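Local coordinates for protein heavy metal cation tricomponent efflux pump ZneA(CzcA-like) (Cupriavidus metallidurans, PDB 4K0J) that probably exports zinc and related heavy-metal cations in exchange for protons, as the inner-membrane RND pump of a tripartite efflux system, at residues 556-561 / 606-611. Numbering follows the deposited sequence.
Sequences WLQVTL and PSHIET
Leu557 and Thr611, and two positions along Val559 and Ile609, are the hydrogen-bonded pairs of an antiparallel β-ladder, which joins the two adjacent strands 554-560 and 608-615 in a five-stranded sheet. The sheet packs against helix 567-581, an α/β arrangement consistent with the porter subdomains of RND pumps. Leu557 N and Thr611 O lie 2.9 Å apart, and Thr611 N returns a bond to Leu557 O; Val559 N bonds weakly to Ile609 O, its N-H...O angle 129°, whereas the return bond from Ile609 N to Val559 O is straighter. Beyond the regular strands, Leu561 N still reaches Ser607 O at 2.8 Å, carrying the pairing one step further.

The face bearing Leu557, Val559, Ile609 and Thr611 is largely apolar. Val559 and Ile609 run side by side, CB to CB 3.9 Å, while Ile609 CD1 meets Leu561 CD2 at 3.5 Å. Leu577 and Ala574 of the helix add to this layer.

Polar side chains gather on the other face, around the Gln558 amide. Its chain is bent at chi2 (-75°), which turns the amide along the strand pair to serve two neighbours at once. His608 NE2 donates to Gln558 OE1, the ring and amide planes 44° apart. At the other end of the amide, Gln558 NE2 is also hydrogen-bonded to Asp654 OD2, consistent with its modelled orientation. The Trp556 ring leans across to strand 608-615, its CZ2 3.5 Å from Glu610 CB, with Thr611 O over one face, offset toward the rim. Gln558 NE2 meets Glu610 OE1 at 2.9 Å through the oxygen's anti lone pair.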
loop_
_atom_site.group_PDB
_atom_site.type_symbol
_atom_site.label_atom_id
_atom_site.label_comp_id
_atom_site.label_asym_id
_atom_site.label_seq_id
_atom_site.Cartn_x
_atom_site.Cartn_y
_atom_site.Cartn_z
ATOM N N TRP C 556 29.516 -9.845 -21.440
ATOM C CA TRP C 556 28.360 -10.647 -21.848
ATOM C C TRP C 556 28.164 -10.677 -23.366
ATOM O O TRP C 556 28.411 -9.690 -24.052
ATOM C CB TRP C 556 27.088 -10.134 -21.180
ATOM C CG TRP C 556 25.931 -11.054 -21.299
ATOM C CD1 TRP C 556 24.972 -11.046 -22.269
ATOM C CD2 TRP C 556 25.592 -12.120 -20.405
ATOM N NE1 TRP C 556 24.056 -12.049 -22.038
ATOM C CE2 TRP C 556 24.416 -12.721 -20.899
ATOM C CE3 TRP C 556 26.170 -12.626 -19.236
ATOM C CZ2 TRP C 556 23.806 -13.802 -20.265
ATOM C CZ3 TRP C 556 25.563 -13.702 -18.609
ATOM C CH2 TRP C 556 24.394 -14.277 -19.126
ATOM N N LEU C 557 27.705 -11.813 -23.877
ATOM C CA LEU C 557 27.542 -12.003 -25.313
ATOM C C LEU C 557 26.115 -12.397 -25.701
ATOM O O LEU C 557 25.503 -13.258 -25.074
ATOM C CB LEU C 557 28.521 -13.071 -25.820
ATOM C CG LEU C 557 29.959 -12.713 -26.216
ATOM C CD1 LEU C 557 30.733 -12.106 -25.071
ATOM C CD2 LEU C 557 30.675 -13.950 -26.714
ATOM N N GLN C 558 25.593 -11.759 -26.741
ATOM C CA GLN C 558 24.345 -12.198 -27.350
ATOM C C GLN C 558 24.663 -12.875 -28.675
ATOM O O GLN C 558 24.634 -12.246 -29.730
ATOM C CB GLN C 558 23.404 -11.017 -27.571
ATOM C CG GLN C 558 22.868 -10.419 -26.287
ATOM C CD GLN C 558 21.805 -11.285 -25.646
ATOM O OE1 GLN C 558 21.185 -12.116 -26.310
ATOM N NE2 GLN C 558 21.590 -11.098 -24.349
ATOM N N VAL C 559 24.974 -14.163 -28.607
ATOM C CA VAL C 559 25.462 -14.904 -29.759
ATOM C C VAL C 559 24.323 -15.475 -30.591
ATOM O O VAL C 559 23.514 -16.263 -30.096
ATOM C CB VAL C 559 26.421 -16.027 -29.325
ATOM C CG1 VAL C 559 26.773 -16.908 -30.503
ATOM C CG2 VAL C 559 27.677 -15.432 -28.706
ATOM N N THR C 560 24.269 -15.068 -31.858
ATOM C CA THR C 560 23.196 -15.477 -32.765
ATOM C C THR C 560 23.643 -16.573 -33.730
ATOM O O THR C 560 24.739 -16.525 -34.279
ATOM C CB THR C 560 22.643 -14.287 -33.568
ATOM O OG1 THR C 560 22.346 -13.206 -32.678
ATOM C CG2 THR C 560 21.383 -14.684 -34.301
ATOM N N LEU C 561 22.780 -17.558 -33.931
ATOM C CA LEU C 561 23.112 -18.737 -34.711
ATOM C C LEU C 561 22.123 -18.929 -35.866
ATOM O O LEU C 561 21.060 -18.307 -35.882
ATOM C CB LEU C 561 23.125 -19.960 -33.793
ATOM C CG LEU C 561 24.486 -20.486 -33.335
ATOM C CD1 LEU C 561 25.436 -19.363 -32.998
ATOM C CD2 LEU C 561 24.311 -21.405 -32.151
ATOM N N PRO C 606 17.339 -22.798 -29.722
ATOM C CA PRO C 606 18.745 -23.224 -29.734
ATOM C C PRO C 606 19.620 -22.338 -30.617
ATOM O O PRO C 606 20.843 -22.312 -30.461
ATOM C CB PRO C 606 18.675 -24.636 -30.312
ATOM C CG PRO C 606 17.325 -25.118 -29.941
ATOM C CD PRO C 606 16.429 -23.919 -30.025
ATOM N N SER C 607 18.993 -21.614 -31.537
ATOM C CA SER C 607 19.725 -20.701 -32.403
ATOM C C SER C 607 20.136 -19.457 -31.632
ATOM O O SER C 607 20.909 -18.640 -32.123
ATOM C CB SER C 607 18.890 -20.325 -33.629
ATOM O OG SER C 607 17.601 -19.874 -33.251
ATOM N N HIS C 608 19.618 -19.319 -30.417
ATOM C CA HIS C 608 19.993 -18.205 -29.560
ATOM C C HIS C 608 20.915 -18.650 -28.441
ATOM O O HIS C 608 20.664 -19.648 -27.782
ATOM C CB HIS C 608 18.763 -17.534 -28.960
ATOM C CG HIS C 608 19.096 -16.408 -28.036
ATOM N ND1 HIS C 608 19.354 -16.596 -26.695
ATOM C CD2 HIS C 608 19.232 -15.080 -28.261
ATOM C CE1 HIS C 608 19.625 -15.431 -26.134
ATOM N NE2 HIS C 608 19.555 -14.494 -27.061
ATOM N N ILE C 609 21.990 -17.906 -28.234
ATOM C CA ILE C 609 22.862 -18.167 -27.109
ATOM C C ILE C 609 23.114 -16.868 -26.383
ATOM O O ILE C 609 23.195 -15.801 -26.992
ATOM C CB ILE C 609 24.240 -18.740 -27.528
ATOM C CG1 ILE C 609 24.115 -19.745 -28.671
ATOM C CG2 ILE C 609 24.933 -19.395 -26.343
ATOM C CD1 ILE C 609 25.434 -20.389 -29.026
ATOM N N GLU C 610 23.221 -16.970 -25.067
ATOM C CA GLU C 610 23.780 -15.913 -24.260
ATOM C C GLU C 610 25.018 -16.496 -23.626
ATOM O O GLU C 610 24.970 -17.571 -23.031
ATOM C CB GLU C 610 22.793 -15.474 -23.189
ATOM C CG GLU C 610 21.711 -14.544 -23.691
ATOM C CD GLU C 610 20.758 -14.138 -22.594
ATOM O OE1 GLU C 610 20.328 -12.965 -22.582
ATOM O OE2 GLU C 610 20.445 -14.996 -21.739
ATOM N N THR C 611 26.134 -15.793 -23.773
ATOM C CA THR C 611 27.408 -16.287 -23.268
ATOM C C THR C 611 27.959 -15.387 -22.165
ATOM O O THR C 611 27.889 -14.166 -22.262
ATOM C CB THR C 611 28.439 -16.399 -24.412
ATOM O OG1 THR C 611 27.857 -17.116 -25.509
ATOM C CG2 THR C 611 29.705 -17.112 -23.945
#